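PDB 3D3Z: actibind, which cleaves RNA as a ribonuclease of the T2 family, probably with little base specificity but a preference for adenylic acid. Local coordinates for residues A[73-78]-A[134-139]; A[69-74]-A[115-120]; A[90-95]-A[102-107]. All coordinates share one frame; numbering follows the deposited sequence. Where two conformers were deposited one is given.

Contact 1 (A[73-78]-A[134-139]). With NAG (2-acetamido-2-deoxy-beta-D-glucopyranose), chain B.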
loop_
_atom_site.group_PDB
_atom_site.type_symbol
_atom_site.label_atom_id
_atom_site.label_comp_id
_atom_site.label_asym_id
_atom_site.label_seq_id
_atom_site.Cartn_x
_atom_site.Cartn_y
_atom_site.Cartn_z
ATOM N N SER A 73 17.890 -8.673 -3.799
ATOM C CA SER A 73 17.782 -8.487 -5.233
ATOM C C SER A 73 17.218 -9.727 -5.884
ATOM O O SER A 73 17.468 -10.010 -7.051
ATOM C CB SER A 73 19.153 -8.092 -5.802
ATOM O OG SER A 73 20.083 -9.157 -5.693
ATOM N N ASN A 74 16.429 -10.475 -5.128
ATOM C CA ASN A 74 15.857 -11.704 -5.611
ATOM C C ASN A 74 14.479 -12.015 -5.077
ATOM O O ASN A 74 14.188 -13.166 -4.691
ATOM C CB ASN A 74 16.799 -12.876 -5.298
ATOM C CG ASN A 74 17.023 -13.075 -3.783
ATOM O OD1 ASN A 74 16.691 -12.213 -2.946
ATOM N ND2 ASN A 74 17.522 -14.264 -3.439
ATOM N N ILE A 75 13.606 -11.007 -5.066
ATOM C CA ILE A 75 12.253 -11.195 -4.530
ATOM C C ILE A 75 11.481 -12.306 -5.169
ATOM O O ILE A 75 10.818 -13.092 -4.465
ATOM C CB ILE A 75 11.420 -9.831 -4.605
ATOM C CG1 ILE A 75 12.077 -8.700 -3.793
ATOM C CG2 ILE A 75 9.959 -10.065 -4.220
ATOM C CD1 ILE A 75 12.358 -8.948 -2.276
ATOM N N THR A 76 11.526 -12.386 -6.506
ATOM C CA THR A 76 10.790 -13.393 -7.242
ATOM C C THR A 76 11.240 -14.825 -6.796
ATOM O O THR A 76 10.460 -15.730 -6.569
ATOM C CB THR A 76 11.041 -13.186 -8.750
ATOM O OG1 THR A 76 10.462 -11.929 -9.117
ATOM C CG2 THR A 76 10.399 -14.316 -9.601
ATOM N N SER A 77 12.542 -15.013 -6.706
ATOM C CA SER A 77 13.084 -16.263 -6.179
ATOM C C SER A 77 12.712 -16.566 -4.730
ATOM O O SER A 77 12.467 -17.730 -4.399
ATOM C CB SER A 77 14.593 -16.223 -6.264
ATOM O OG SER A 77 14.946 -16.158 -7.640
ATOM N N ILE A 78 12.633 -15.535 -3.891
ATOM C CA ILE A 78 12.256 -15.728 -2.489
ATOM C C ILE A 78 10.814 -16.225 -2.438
ATOM O O ILE A 78 10.504 -17.216 -1.757
ATOM C CB ILE A 78 12.434 -14.460 -1.683
ATOM C CG1 ILE A 78 13.924 -14.154 -1.457
ATOM C CG2 ILE A 78 11.730 -14.598 -0.398
ATOM C CD1 ILE A 78 14.235 -12.807 -0.983
ATOM N N GLU A 134 11.458 -15.300 5.619
ATOM C CA GLU A 134 10.037 -15.564 5.818
ATOM C C GLU A 134 9.273 -14.240 5.820
ATOM O O GLU A 134 8.175 -14.161 5.245
ATOM C CB GLU A 134 9.706 -16.301 7.134
ATOM C CG GLU A 134 8.256 -16.584 7.313
ATOM C CD GLU A 134 7.972 -17.468 8.533
ATOM O OE1 GLU A 134 8.942 -17.788 9.292
ATOM O OE2 GLU A 134 6.774 -17.776 8.702
ATOM N N GLU A 135 9.843 -13.235 6.482
ATOM C CA GLU A 135 9.169 -11.926 6.607
ATOM C C GLU A 135 9.003 -11.133 5.292
ATOM O O GLU A 135 8.109 -10.279 5.194
ATOM C CB GLU A 135 9.813 -11.066 7.696
ATOM C CG GLU A 135 11.060 -10.186 7.357
ATOM C CD GLU A 135 12.317 -10.949 7.073
ATOM O OE1 GLU A 135 12.249 -12.215 6.972
ATOM O OE2 GLU A 135 13.406 -10.300 6.989
ATOM N N VAL A 136 9.866 -11.427 4.315
ATOM C CA VAL A 136 9.785 -10.849 2.974
ATOM C C VAL A 136 8.509 -11.340 2.304
ATOM O O VAL A 136 7.724 -10.551 1.861
ATOM C CB VAL A 136 11.056 -11.138 2.156
ATOM C CG1 VAL A 136 10.965 -10.546 0.707
ATOM C CG2 VAL A 136 12.210 -10.549 2.860
ATOM N N GLY A 137 8.290 -12.646 2.269
ATOM C CA GLY A 137 7.073 -13.170 1.673
ATOM C C GLY A 137 5.806 -12.750 2.399
ATOM O O GLY A 137 4.772 -12.467 1.749
ATOM N N ASP A 138 5.860 -12.747 3.736
ATOM C CA ASP A 138 4.713 -12.347 4.530
ATOM C C ASP A 138 4.313 -10.876 4.238
ATOM O O ASP A 138 3.110 -10.536 4.261
ATOM C CB ASP A 138 4.969 -12.490 6.023
ATOM C CG ASP A 138 4.901 -13.953 6.522
ATOM O OD1 ASP A 138 4.502 -14.889 5.781
ATOM O OD2 ASP A 138 5.235 -14.080 7.706
ATOM N N PHE A 139 5.318 -10.021 4.051
ATOM C CA PHE A 139 5.137 -8.605 3.725
ATOM C C PHE A 139 4.351 -8.470 2.405
ATOM O O PHE A 139 3.259 -7.884 2.382
ATOM C CB PHE A 139 6.477 -7.868 3.701
ATOM C CG PHE A 139 6.414 -6.517 2.955
ATOM C CD1 PHE A 139 6.048 -5.349 3.618
ATOM C CD2 PHE A 139 6.672 -6.445 1.614
ATOM C CE1 PHE A 139 5.979 -4.149 2.941
ATOM C CE2 PHE A 139 6.640 -5.229 0.925
ATOM C CZ PHE A 139 6.286 -4.085 1.616
HETATM C C1 NAG B . 17.981 -14.435 -2.072
HETATM C C2 NAG B . 18.174 -15.942 -1.769
HETATM C C3 NAG B . 18.708 -16.104 -0.351
HETATM C C4 NAG B . 19.900 -15.220 -0.114
HETATM C C5 NAG B . 19.548 -13.762 -0.455
HETATM C C6 NAG B . 20.682 -12.773 -0.190
HETATM C C7 NAG B . 16.594 -17.433 -2.904
HETATM C C8 NAG B . 15.333 -18.252 -2.882
HETATM N N2 NAG B . 16.928 -16.678 -1.852
HETATM O O3 NAG B . 18.993 -17.469 -0.090
HETATM O O4 NAG B . 20.205 -15.397 1.250
HETATM O O5 NAG B . 19.154 -13.707 -1.819
HETATM O O6 NAG B . 21.843 -13.185 -0.873
HETATM O O7 NAG B . 17.281 -17.463 -3.920
#
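Val136 carries this contact from the side of helix 134-147, meeting both Ile75 and Ile78 on the first turn of helix 75-81. Going along 134-139, Glu135 keeps its carboxylate for partners elsewhere, a salt bridge to Arg70 and a hydrogen bond from Tyr130.

Val136 heads toward the other helix. CG1 lies anti to the backbone N (chi1 179°), which sends this methyl between the two isoleucines and leaves CG2 to pack on Tyr72. Val136 CG1 touches Ile75 CD1 at 3.7 Å, and the two side chains approach at a slant. Ile75 starts off past the other helix, but a second bend in its chain (chi2 -56°) swings CD1 back to Val136. Ile78 faces Val136 directly with its CG2 branch, more loosely, at 4.3 Å from Val136 CG1. The other branch of Ile78 lies against the sugar, CG1 being 3.9 Å from NAG N2. That NAG is bonded to Asn74 ND2, within an Asn-Ile-Thr sequon, and its acetyl C8 rests 3.3 Å from Ser77 O.

At Gly137 the backbones come nearest, with its CA 7.1 Å from Ile78 CA. Beyond it the contact ends: Asp138 turns to Arg84 and Tyr127, and the Phe139 ring meets Trp112 edge-to-face. The join is thus a small, buried, wholly aliphatic patch with a glycan at its margin.

Helix 104-116 lies against both. Its Trp112 packs on Val136, its Trp108 touches Thr76, and its Glu105 takes bonds from Ile75 N and Thr76 OG1, so helices 75-81 and 134-147 pack against each other and share this third helix as a neighbour.

Contact 2 (A[69-74]-A[115-120]). With NAG (2-acetamido-2-deoxy-beta-D-glucopyranose), chain B; PO4 (phosphate ion), chain D.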
loop_
_atom_site.group_PDB
_atom_site.type_symbol
_atom_site.label_atom_id
_atom_site.label_comp_id
_atom_site.label_asym_id
_atom_site.label_seq_id
_atom_site.Cartn_x
_atom_site.Cartn_y
_atom_site.Cartn_z
ATOM N N SER A 69 21.212 -5.262 5.811
ATOM C CA SER A 69 21.439 -6.682 5.933
ATOM C C SER A 69 20.250 -7.544 5.500
ATOM O O SER A 69 20.370 -8.719 5.391
ATOM C CB SER A 69 21.824 -7.024 7.367
ATOM O OG SER A 69 20.702 -7.067 8.180
ATOM N N ARG A 70 19.108 -6.905 5.313
ATOM C CA ARG A 70 17.910 -7.545 4.866
ATOM C C ARG A 70 17.387 -6.925 3.571
ATOM O O ARG A 70 16.230 -6.938 3.366
ATOM C CB ARG A 70 16.803 -7.539 5.944
ATOM C CG ARG A 70 17.083 -8.484 7.147
ATOM C CD ARG A 70 15.909 -8.588 8.065
ATOM N NE ARG A 70 15.526 -7.295 8.551
ATOM C CZ ARG A 70 14.314 -6.765 8.474
ATOM N NH1 ARG A 70 13.284 -7.426 7.974
ATOM N NH2 ARG A 70 14.154 -5.557 8.964
ATOM N N GLU A 71 18.269 -6.401 2.750
ATOM C CA GLU A 71 17.935 -5.941 1.399
ATOM C C GLU A 71 18.290 -7.000 0.384
ATOM O O GLU A 71 19.303 -7.669 0.499
ATOM C CB GLU A 71 18.656 -4.641 1.069
ATOM C CG GLU A 71 18.130 -3.438 1.810
ATOM C CD GLU A 71 18.925 -2.193 1.422
ATOM O OE1 GLU A 71 19.514 -2.199 0.330
ATOM O OE2 GLU A 71 19.018 -1.253 2.215
ATOM N N TYR A 72 17.413 -7.183 -0.598
ATOM C CA TYR A 72 17.475 -8.304 -1.498
ATOM C C TYR A 72 17.330 -7.855 -2.925
ATOM O O TYR A 72 16.745 -6.793 -3.214
ATOM C CB TYR A 72 16.364 -9.316 -1.146
ATOM C CG TYR A 72 16.568 -9.839 0.265
ATOM C CD1 TYR A 72 17.684 -10.625 0.564
ATOM C CD2 TYR A 72 15.698 -9.523 1.289
ATOM C CE1 TYR A 72 17.921 -11.095 1.841
ATOM C CE2 TYR A 72 15.924 -9.983 2.586
ATOM C CZ TYR A 72 17.045 -10.768 2.850
ATOM O OH TYR A 72 17.282 -11.224 4.133
ATOM N N SER A 73 17.890 -8.673 -3.799
ATOM C CA SER A 73 17.782 -8.487 -5.233
ATOM C C SER A 73 17.218 -9.727 -5.884
ATOM O O SER A 73 17.468 -10.010 -7.051
ATOM C CB SER A 73 19.153 -8.092 -5.802
ATOM O OG SER A 73 20.083 -9.157 -5.693
ATOM N N ASN A 74 16.429 -10.475 -5.128
ATOM C CA ASN A 74 15.857 -11.704 -5.611
ATOM C C ASN A 74 14.479 -12.015 -5.077
ATOM O O ASN A 74 14.188 -13.166 -4.691
ATOM C CB ASN A 74 16.799 -12.876 -5.298
ATOM C CG ASN A 74 17.023 -13.075 -3.783
ATOM O OD1 ASN A 74 16.691 -12.213 -2.946
ATOM N ND2 ASN A 74 17.522 -14.264 -3.439
ATOM N N HIS A 115 11.038 0.319 2.044
ATOM C CA HIS A 115 9.958 0.446 3.015
ATOM C C HIS A 115 9.668 -0.782 3.933
ATOM O O HIS A 115 9.435 -0.609 5.127
ATOM C CB HIS A 115 8.665 0.787 2.274
ATOM C CG HIS A 115 8.650 2.163 1.660
ATOM N ND1 HIS A 115 8.720 3.328 2.416
ATOM C CD2 HIS A 115 8.539 2.557 0.368
ATOM C CE1 HIS A 115 8.641 4.372 1.603
ATOM N NE2 HIS A 115 8.555 3.931 0.352
ATOM N N GLY A 116 9.632 -1.986 3.373
ATOM C CA GLY A 116 9.425 -3.234 4.163
ATOM C C GLY A 116 10.439 -3.349 5.311
ATOM O O GLY A 116 10.077 -3.755 6.417
ATOM N N THR A 117 11.698 -2.958 5.052
ATOM C CA THR A 117 12.784 -3.060 6.036
ATOM C C THR A 117 12.618 -2.090 7.183
ATOM O O THR A 117 13.300 -2.256 8.221
ATOM C CB THR A 117 14.243 -2.852 5.441
ATOM O OG1 THR A 117 14.360 -1.542 4.925
ATOM C CG2 THR A 117 14.575 -3.845 4.362
ATOM N N CYS A 118 11.693 -1.134 7.019
ATOM C CA CYS A 118 11.414 -0.114 8.018
ATOM C C CYS A 118 10.191 -0.419 8.888
ATOM O O CYS A 118 9.824 0.388 9.742
ATOM C CB CYS A 118 11.284 1.261 7.296
ATOM S SG CYS A 118 12.825 1.845 6.586
ATOM N N ILE A 119 9.536 -1.548 8.652
ATOM C CA ILE A 119 8.394 -1.959 9.473
ATOM C C ILE A 119 8.981 -2.771 10.666
ATOM O O ILE A 119 9.414 -3.935 10.527
ATOM C CB ILE A 119 7.400 -2.736 8.634
ATOM C CG1 ILE A 119 6.951 -1.879 7.436
ATOM C CG2 ILE A 119 6.190 -3.188 9.480
ATOM C CD1 ILE A 119 5.981 -2.562 6.484
ATOM N N ASN A 120 9.042 -2.132 11.829
ATOM C CA ASN A 120 9.743 -2.744 12.962
ATOM C C ASN A 120 9.153 -4.083 13.406
ATOM O O ASN A 120 9.893 -4.952 13.875
ATOM C CB ASN A 120 9.848 -1.764 14.139
ATOM C CG ASN A 120 8.535 -1.576 14.828
ATOM O OD1 ASN A 120 7.623 -1.026 14.248
ATOM N ND2 ASN A 120 8.404 -2.106 16.038
HETATM C C1 NAG B . 17.981 -14.435 -2.072
HETATM C C2 NAG B . 18.174 -15.942 -1.769
HETATM C C3 NAG B . 18.708 -16.104 -0.351
HETATM C C4 NAG B . 19.900 -15.220 -0.114
HETATM C C5 NAG B . 19.548 -13.762 -0.455
HETATM C C6 NAG B . 20.682 -12.773 -0.190
HETATM C C7 NAG B . 16.594 -17.433 -2.904
HETATM C C8 NAG B . 15.333 -18.252 -2.882
HETATM N N2 NAG B . 16.928 -16.678 -1.852
HETATM O O3 NAG B . 18.993 -17.469 -0.090
HETATM O O4 NAG B . 20.205 -15.397 1.250
HETATM O O5 NAG B . 19.154 -13.707 -1.819
HETATM O O6 NAG B . 21.843 -13.185 -0.873
HETATM O O7 NAG B . 17.281 -17.463 -3.920
HETATM P P PO4 D . 8.251 4.927 -3.104
HETATM O O1 PO4 D . 8.748 5.568 -1.799
HETATM O O2 PO4 D . 7.212 5.864 -3.651
HETATM O O3 PO4 D . 7.741 3.532 -2.817
HETATM O O4 PO4 D . 9.515 4.819 -3.915
HETATM O O HOH W 1 11.179 -5.259 8.350
#
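Arg70 reaches across to the type I turn from Gly116 to Ile119, and Thr117 points back at it. The arginine chain bends at chi3 (-57°), bringing the guanidinium beside the turn, where Thr117 O lies obliquely off the guanidinium plane, 3.5 Å from Arg70 NH2. A water in the plane of the guanidinium, at its edge, links the two segments: it accepts from Arg70 NH1 at 3.0 Å and donates to Gly116 O at 2.7 Å and Ile119 O at 3.1 Å. Arg70 NE makes a salt bridge with Asp67. Thr117 CG2 lies 3.6 Å from Arg70 O, while its OG1 is hydrogen-bonded to Asn113 O and Cys66 N.

The Tyr72 ring turns an edge to the glycan, with CD1 3.8 Å from NAG C6. His115, a predicted active-site residue, gives a nearly straight bond to a phosphate ion, His115 NE2 to PO4 O1, 2.7 Å at 169°; the ion, probably from the crystallisation liquor, is also held by His110 and Lys114.

The loop before helix 75-81 is thereby held to the C-terminal part of helix 104-116, with Cys118 disulfide-bonded to Cys66, Pro55 of strand 49-56 touching Ile119, and helix 134-147 against Tyr72.

Contact 3 (A[90-95]-A[102-107]). With D3Z (1-(5-deoxy-beta-L-xylofuranosyl)pyrimidine-2,4(1H,3H)-dione), chain E; EDO (1,2-ethanediol), chain F.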
loop_
_atom_site.group_PDB
_atom_site.type_symbol
_atom_site.label_atom_id
_atom_site.label_comp_id
_atom_site.label_asym_id
_atom_site.label_seq_id
_atom_site.Cartn_x
_atom_site.Cartn_y
_atom_site.Cartn_z
ATOM N N TYR A 90 -0.581 -13.106 -8.747
ATOM C CA TYR A 90 -1.351 -11.950 -8.382
ATOM C C TYR A 90 -0.489 -10.642 -8.431
ATOM O O TYR A 90 -0.963 -9.600 -8.909
ATOM C CB TYR A 90 -2.017 -12.137 -7.015
ATOM C CG TYR A 90 -2.930 -10.995 -6.598
ATOM C CD1 TYR A 90 -4.309 -11.101 -6.721
ATOM C CD2 TYR A 90 -2.412 -9.831 -6.007
ATOM C CE1 TYR A 90 -5.148 -10.052 -6.352
ATOM C CE2 TYR A 90 -3.244 -8.754 -5.655
ATOM C CZ TYR A 90 -4.607 -8.894 -5.823
ATOM O OH TYR A 90 -5.451 -7.893 -5.455
ATOM N N MET A 91 0.744 -10.672 -7.931
ATOM C CA MET A 91 1.582 -9.509 -8.025
ATOM C C MET A 91 1.913 -9.057 -9.446
ATOM O O MET A 91 2.015 -7.822 -9.740
ATOM C CB MET A 91 2.854 -9.698 -7.215
ATOM C CG MET A 91 2.612 -9.780 -5.705
ATOM S SD MET A 91 4.074 -10.328 -4.819
ATOM C CE MET A 91 5.407 -9.296 -5.508
ATOM N N LYS A 92 2.128 -10.023 -10.338
ATOM C CA LYS A 92 2.292 -9.707 -11.737
ATOM C C LYS A 92 1.101 -8.944 -12.339
ATOM O O LYS A 92 1.284 -8.040 -13.157
ATOM C CB LYS A 92 2.527 -10.990 -12.520
ATOM C CG LYS A 92 3.901 -11.567 -12.288
ATOM C CD LYS A 92 4.031 -12.924 -12.980
ATOM C CE LYS A 92 5.368 -13.647 -12.725
ATOM N NZ LYS A 92 5.331 -15.160 -12.881
ATOM N N GLU A 93 -0.105 -9.284 -11.891
ATOM C CA GLU A 93 -1.341 -8.679 -12.366
ATOM C C GLU A 93 -1.659 -7.312 -11.702
ATOM O O GLU A 93 -1.929 -6.333 -12.399
ATOM C CB GLU A 93 -2.505 -9.669 -12.172
ATOM C CG GLU A 93 -3.860 -9.082 -12.480
ATOM C CD GLU A 93 -4.030 -8.578 -13.923
ATOM O OE1 GLU A 93 -3.202 -8.861 -14.775
ATOM O OE2 GLU A 93 -4.974 -7.852 -14.159
ATOM N N TYR A 94 -1.524 -7.272 -10.376
ATOM C CA TYR A 94 -2.004 -6.175 -9.547
ATOM C C TYR A 94 -0.908 -5.336 -8.899
ATOM O O TYR A 94 -1.220 -4.292 -8.393
ATOM C CB TYR A 94 -3.036 -6.652 -8.508
ATOM C CG TYR A 94 -4.377 -7.119 -9.061
ATOM C CD1 TYR A 94 -5.376 -6.217 -9.379
ATOM C CD2 TYR A 94 -4.676 -8.472 -9.171
ATOM C CE1 TYR A 94 -6.599 -6.659 -9.864
ATOM C CE2 TYR A 94 -5.875 -8.906 -9.692
ATOM C CZ TYR A 94 -6.836 -7.996 -10.024
ATOM O OH TYR A 94 -8.046 -8.412 -10.541
ATOM N N TRP A 95 0.349 -5.771 -8.985
ATOM C CA TRP A 95 1.492 -4.991 -8.534
ATOM C C TRP A 95 2.524 -4.843 -9.686
ATOM O O TRP A 95 3.752 -4.906 -9.504
ATOM C CB TRP A 95 2.082 -5.650 -7.319
ATOM C CG TRP A 95 2.905 -4.777 -6.477
ATOM C CD1 TRP A 95 3.553 -3.630 -6.837
ATOM C CD2 TRP A 95 3.213 -4.994 -5.096
ATOM N NE1 TRP A 95 4.225 -3.100 -5.776
ATOM C CE2 TRP A 95 4.053 -3.925 -4.694
ATOM C CE3 TRP A 95 2.872 -6.009 -4.160
ATOM C CZ2 TRP A 95 4.524 -3.803 -3.367
ATOM C CZ3 TRP A 95 3.333 -5.875 -2.828
ATOM C CH2 TRP A 95 4.196 -4.819 -2.481
ATOM N N ASP A 102 9.135 -7.399 -17.035
ATOM C CA ASP A 102 10.569 -7.576 -16.757
ATOM C C ASP A 102 11.162 -6.604 -15.738
ATOM O O ASP A 102 12.245 -6.850 -15.199
ATOM C CB ASP A 102 11.374 -7.556 -18.068
ATOM C CG ASP A 102 11.058 -8.747 -18.989
ATOM O OD1 ASP A 102 10.321 -9.701 -18.598
ATOM O OD2 ASP A 102 11.578 -8.723 -20.131
ATOM N N GLU A 103 10.445 -5.501 -15.460
ATOM C CA GLU A 103 10.843 -4.542 -14.439
ATOM C C GLU A 103 10.122 -4.792 -13.093
ATOM O O GLU A 103 10.453 -4.153 -12.112
ATOM C CB GLU A 103 10.567 -3.113 -14.954
ATOM C CG GLU A 103 11.475 -2.618 -16.078
ATOM C CD GLU A 103 11.243 -3.331 -17.416
ATOM O OE1 GLU A 103 10.118 -3.310 -17.984
ATOM O OE2 GLU A 103 12.205 -3.961 -17.907
ATOM N N ASP A 104 9.155 -5.706 -13.058
ATOM C CA ASP A 104 8.489 -6.058 -11.779
ATOM C C ASP A 104 9.502 -6.326 -10.647
ATOM O O ASP A 104 9.370 -5.770 -9.561
ATOM C CB ASP A 104 7.574 -7.271 -11.876
ATOM C CG ASP A 104 6.368 -7.030 -12.719
ATOM O OD1 ASP A 104 6.141 -5.839 -13.108
ATOM O OD2 ASP A 104 5.642 -8.029 -13.021
ATOM N N GLU A 105 10.517 -7.151 -10.915
ATOM C CA GLU A 105 11.486 -7.572 -9.926
ATOM C C GLU A 105 12.155 -6.391 -9.259
ATOM O O GLU A 105 12.190 -6.310 -8.006
ATOM C CB GLU A 105 12.539 -8.480 -10.572
ATOM C CG GLU A 105 13.715 -8.888 -9.666
ATOM C CD GLU A 105 13.328 -9.531 -8.317
ATOM O OE1 GLU A 105 12.339 -10.279 -8.237
ATOM O OE2 GLU A 105 14.034 -9.281 -7.298
ATOM N N SER A 106 12.626 -5.438 -10.082
ATOM C CA SER A 106 13.307 -4.233 -9.568
ATOM C C SER A 106 12.365 -3.415 -8.699
ATOM O O SER A 106 12.771 -2.908 -7.670
ATOM C CB SER A 106 13.928 -3.326 -10.668
ATOM O OG SER A 106 13.112 -3.244 -11.838
ATOM N N PHE A 107 11.109 -3.323 -9.105
ATOM C CA PHE A 107 10.085 -2.540 -8.385
ATOM C C PHE A 107 9.806 -3.176 -7.022
ATOM O O PHE A 107 9.744 -2.480 -5.983
ATOM C CB PHE A 107 8.793 -2.496 -9.237
ATOM C CG PHE A 107 7.667 -1.640 -8.678
ATOM C CD1 PHE A 107 7.874 -0.592 -7.851
ATOM C CD2 PHE A 107 6.379 -1.903 -9.050
ATOM C CE1 PHE A 107 6.805 0.176 -7.359
ATOM C CE2 PHE A 107 5.301 -1.139 -8.596
ATOM C CZ PHE A 107 5.508 -0.138 -7.738
HETATM N N1 D3Z E . 7.124 3.126 -10.645
HETATM C C2 D3Z E . 7.424 1.812 -11.055
HETATM N N3 D3Z E . 6.439 1.002 -11.431
HETATM C C4 D3Z E . 5.163 1.390 -11.421
HETATM C C5 D3Z E . 4.865 2.666 -11.021
HETATM C C6 D3Z E . 5.868 3.543 -10.629
HETATM O O2 D3Z E . 8.599 1.389 -11.080
HETATM O O4 D3Z E . 4.229 0.644 -11.779
HETATM C "C1'" D3Z E . 8.168 4.023 -10.220
HETATM C "C2'" D3Z E . 9.300 3.137 -9.742
HETATM O "O2'" D3Z E . 10.417 3.243 -10.643
HETATM C "C3'" D3Z E . 9.582 3.557 -8.311
HETATM C "C4'" D3Z E . 8.635 4.700 -7.991
HETATM O "O3'" D3Z E . 9.332 2.485 -7.417
HETATM O "O4'" D3Z E . 7.724 4.813 -9.102
HETATM C "C5'" D3Z E . 7.923 4.420 -6.673
HETATM C C1 EDO F . -0.145 -6.284 -17.336
HETATM O O1 EDO F . -0.155 -4.846 -17.426
HETATM C C2 EDO F . -0.048 -6.677 -15.862
HETATM O O2 EDO F . -0.985 -5.957 -15.042
HETATM O O HOH W 2 3.434 -7.683 -14.630
#
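Trp95, Phe107 and Asp104 bury most of this interface, and its core is an offset edge-to-face pair of the two aromatics. Trp95 sends the pyrrole edge of its indole toward the face of Phe107. Trp95 CD1 is 3.5 Å from Phe107 CE2, the planes stand at 87°, and the five-membered ring of Trp95 lies 5.0 Å, centroid to centroid, from the Phe107 ring. The indole gets there because CG leaves Trp95 anti to the backbone N (chi1 -159°), and its edge N-H makes a weak hydrogen bond to His51 O. Trp108 and Phe140 meet the indole too, so Trp95 sits in an aromatic cluster.

Phe107 is the go-between. Trp95 approaches it from one side; over the opposite face lies the bound nucleoside analogue, D3Z, with N3 of its uracil above the ring centre, and its sugar O3' comes to 3.4 Å from Phe107 CE1.

Asp104 points at helix 85-94 but meets it chiefly through a water, which donates to Asp104 OD2 at 2.8 Å and to Lys92 O at 2.6 Å. The other oxygen, OD1, accepts from the backbone N of Asp97. The aliphatic start of Lys92 passes nearly at right angles, its CG 4.0 Å from Asp104 OD2, before the chain runs outward.

Together these contacts join the end of helix 85-94 to the start of helix 104-116 around the short loop carrying Asp97 and Tyr98. Phe107 lines the nucleoside pocket of this T2 ribonuclease, with Trp95 behind it, and presents an aromatic face to the base beside the predicted active-site residues His51 and Glu111.

From the N terminus, the chain first passes 69-74, which opens contact 2, and then 73-78, which opens contact 1; the two share Ser73 and Asn74. Contact 3 comes next and closes the shortest loop, between 90-95 and 102-107, nested inside both others. Residues 115-120 then close contact 2, and 134-139 close contact 1 last, so these two loops overlap and cross. Helix 104-116 runs from contact 3 to contact 2, and contact 1 touches both of the others. Together they tie together helices 75-81, 85-94, 104-116 and 134-147.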